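Local coordinates for protein transcriptional regulator, LuxR family (Burkholderia thailandensis, PDB 3MQQ) that probably binds DNA to regulate transcription as a LuxR-family protein, of which this piece is the PAS domain, the likely sensory part, at residues I79-R82 / E86-W89. Residues are numbered along the deposited sequence; the frame is centred on the assembly and turned at random.
Sequences IMKR and ELFW
Arg-82 lays its guanidinium flat over one face of the Phe-88 ring, a cation-pi stack with CZ 3.9 Å from the ring centroid and the two planes only 17° apart. The arginine chain, extended from CG to NE, runs across the ring, and CG itself packs 3.5 Å from Phe-88 CD2. With chi1 at 73°, the phenylalanine CG sits between its own backbone N and carbonyl carbon, which turns the ring back over the neighbouring strand, where CE2 meets Met-80 CB. Glu-86, fully extended alongside the arginine, takes NE on the anti side of OE1 at 2.8 Å; this salt bridge is bent, with 135° at the hydrogen, and lies out of the carboxylate plane. Stack and salt bridge together probably help restrain the guanidinium's rotation.

On the other face of the sheet, Ile-79 places CG1 above the six-membered ring of Trp-89, 3.7 Å from its centroid, a CH-pi contact, while Leu-87 CD2 rests against Lys-81 CB. Between the faces, Met-80 and Phe-88 form an antiparallel hydrogen-bonded pair, and Arg-82 N continues the ladder to Glu-86 O.

This is the turn end of a PAS-domain hairpin: strand 74-81 is one of the sheet's two outermost strands within the chain, and strand 87-96 is bordered on its far side by strand 106-112. Arg-82 NH1 salt-bridges Asp-112 and hydrogen-bonds the carbonyl of Ile-34, last residue of helix 29-34.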
loop_
_atom_site.group_PDB
_atom_site.type_symbol
_atom_site.label_atom_id
_atom_site.label_comp_id
_atom_site.label_asym_id
_atom_site.label_seq_id
_atom_site.Cartn_x
_atom_site.Cartn_y
_atom_site.Cartn_z
ATOM N N ILE B 79 14.012 -3.619 -9.343
ATOM C CA ILE B 79 14.899 -4.410 -8.521
ATOM C C ILE B 79 15.537 -3.502 -7.465
ATOM O O ILE B 79 16.054 -2.416 -7.795
ATOM C CB ILE B 79 15.981 -5.071 -9.400
ATOM C CG1 ILE B 79 15.314 -6.141 -10.276
ATOM C CG2 ILE B 79 17.114 -5.641 -8.535
ATOM C CD1 ILE B 79 16.155 -6.589 -11.474
HETATM N N MSE B 80 15.438 -3.937 -6.208
HETATM C CA MSE B 80 16.042 -3.250 -5.085
HETATM C C MSE B 80 16.989 -4.182 -4.346
HETATM O O MSE B 80 17.116 -5.345 -4.714
HETATM C CB MSE B 80 14.936 -2.693 -4.164
HETATM C CG MSE B 80 13.984 -1.757 -4.938
HETATM SE SE MSE B 80 14.830 -0.104 -5.488
HETATM C CE MSE B 80 14.558 0.923 -3.860
ATOM N N LYS B 81 17.651 -3.641 -3.331
ATOM C CA LYS B 81 18.714 -4.322 -2.596
ATOM C C LYS B 81 18.445 -4.375 -1.084
ATOM O O LYS B 81 18.401 -3.342 -0.408
ATOM C CB LYS B 81 20.050 -3.610 -2.859
ATOM C CG LYS B 81 21.261 -4.372 -2.327
ATOM C CD LYS B 81 22.552 -3.673 -2.728
ATOM C CE LYS B 81 22.751 -2.404 -1.918
ATOM N NZ LYS B 81 22.388 -2.678 -0.511
ATOM N N ARG B 82 18.329 -5.588 -0.541
ATOM C CA ARG B 82 18.214 -5.767 0.913
ATOM C C ARG B 82 19.540 -5.465 1.618
ATOM O O ARG B 82 20.603 -5.527 1.000
ATOM C CB ARG B 82 17.739 -7.193 1.258
ATOM C CG ARG B 82 16.525 -7.676 0.469
ATOM C CD ARG B 82 16.036 -9.040 0.970
ATOM N NE ARG B 82 15.227 -9.786 0.004
ATOM C CZ ARG B 82 13.907 -9.669 -0.124
ATOM N NH1 ARG B 82 13.231 -8.798 0.640
ATOM N NH2 ARG B 82 13.266 -10.407 -1.013
ATOM N N GLU B 86 21.279 -8.814 -1.053
ATOM C CA GLU B 86 20.361 -9.605 -1.898
ATOM C C GLU B 86 19.481 -8.703 -2.749
ATOM O O GLU B 86 18.824 -7.806 -2.225
ATOM C CB GLU B 86 19.461 -10.555 -1.094
ATOM C CG GLU B 86 18.511 -11.359 -1.992
ATOM C CD GLU B 86 17.643 -12.376 -1.244
ATOM O OE1 GLU B 86 16.889 -11.984 -0.325
ATOM O OE2 GLU B 86 17.707 -13.572 -1.598
ATOM N N LEU B 87 19.471 -8.968 -4.052
ATOM C CA LEU B 87 18.645 -8.213 -4.991
ATOM C C LEU B 87 17.275 -8.883 -5.123
ATOM O O LEU B 87 17.165 -10.124 -5.137
ATOM C CB LEU B 87 19.368 -8.078 -6.353
ATOM C CG LEU B 87 20.729 -7.362 -6.305
ATOM C CD1 LEU B 87 21.392 -7.324 -7.677
ATOM C CD2 LEU B 87 20.629 -5.941 -5.730
ATOM N N PHE B 88 16.230 -8.065 -5.178
ATOM C CA PHE B 88 14.864 -8.597 -5.211
ATOM C C PHE B 88 13.954 -7.631 -5.926
ATOM O O PHE B 88 14.265 -6.445 -6.055
ATOM C CB PHE B 88 14.341 -8.854 -3.792
ATOM C CG PHE B 88 13.997 -7.603 -3.038
ATOM C CD1 PHE B 88 12.657 -7.250 -2.813
ATOM C CD2 PHE B 88 15.009 -6.775 -2.535
ATOM C CE1 PHE B 88 12.340 -6.104 -2.103
ATOM C CE2 PHE B 88 14.688 -5.607 -1.831
ATOM C CZ PHE B 88 13.367 -5.276 -1.616
ATOM N N TRP B 89 12.813 -8.135 -6.373
ATOM C CA TRP B 89 11.840 -7.303 -7.059
ATOM C C TRP B 89 10.853 -6.707 -6.057
ATOM O O TRP B 89 10.369 -7.395 -5.157
ATOM C CB TRP B 89 11.080 -8.137 -8.073
ATOM C CG TRP B 89 11.857 -8.334 -9.330
ATOM C CD1 TRP B 89 12.738 -9.343 -9.614
ATOM C CD2 TRP B 89 11.825 -7.494 -10.482
ATOM N NE1 TRP B 89 13.251 -9.183 -10.880
ATOM C CE2 TRP B 89 12.695 -8.062 -11.440
ATOM C CE3 TRP B 89 11.142 -6.316 -10.802
ATOM C CZ2 TRP B 89 12.913 -7.482 -12.687
ATOM C CZ3 TRP B 89 11.339 -5.752 -12.047
ATOM C CH2 TRP B 89 12.217 -6.336 -12.979
#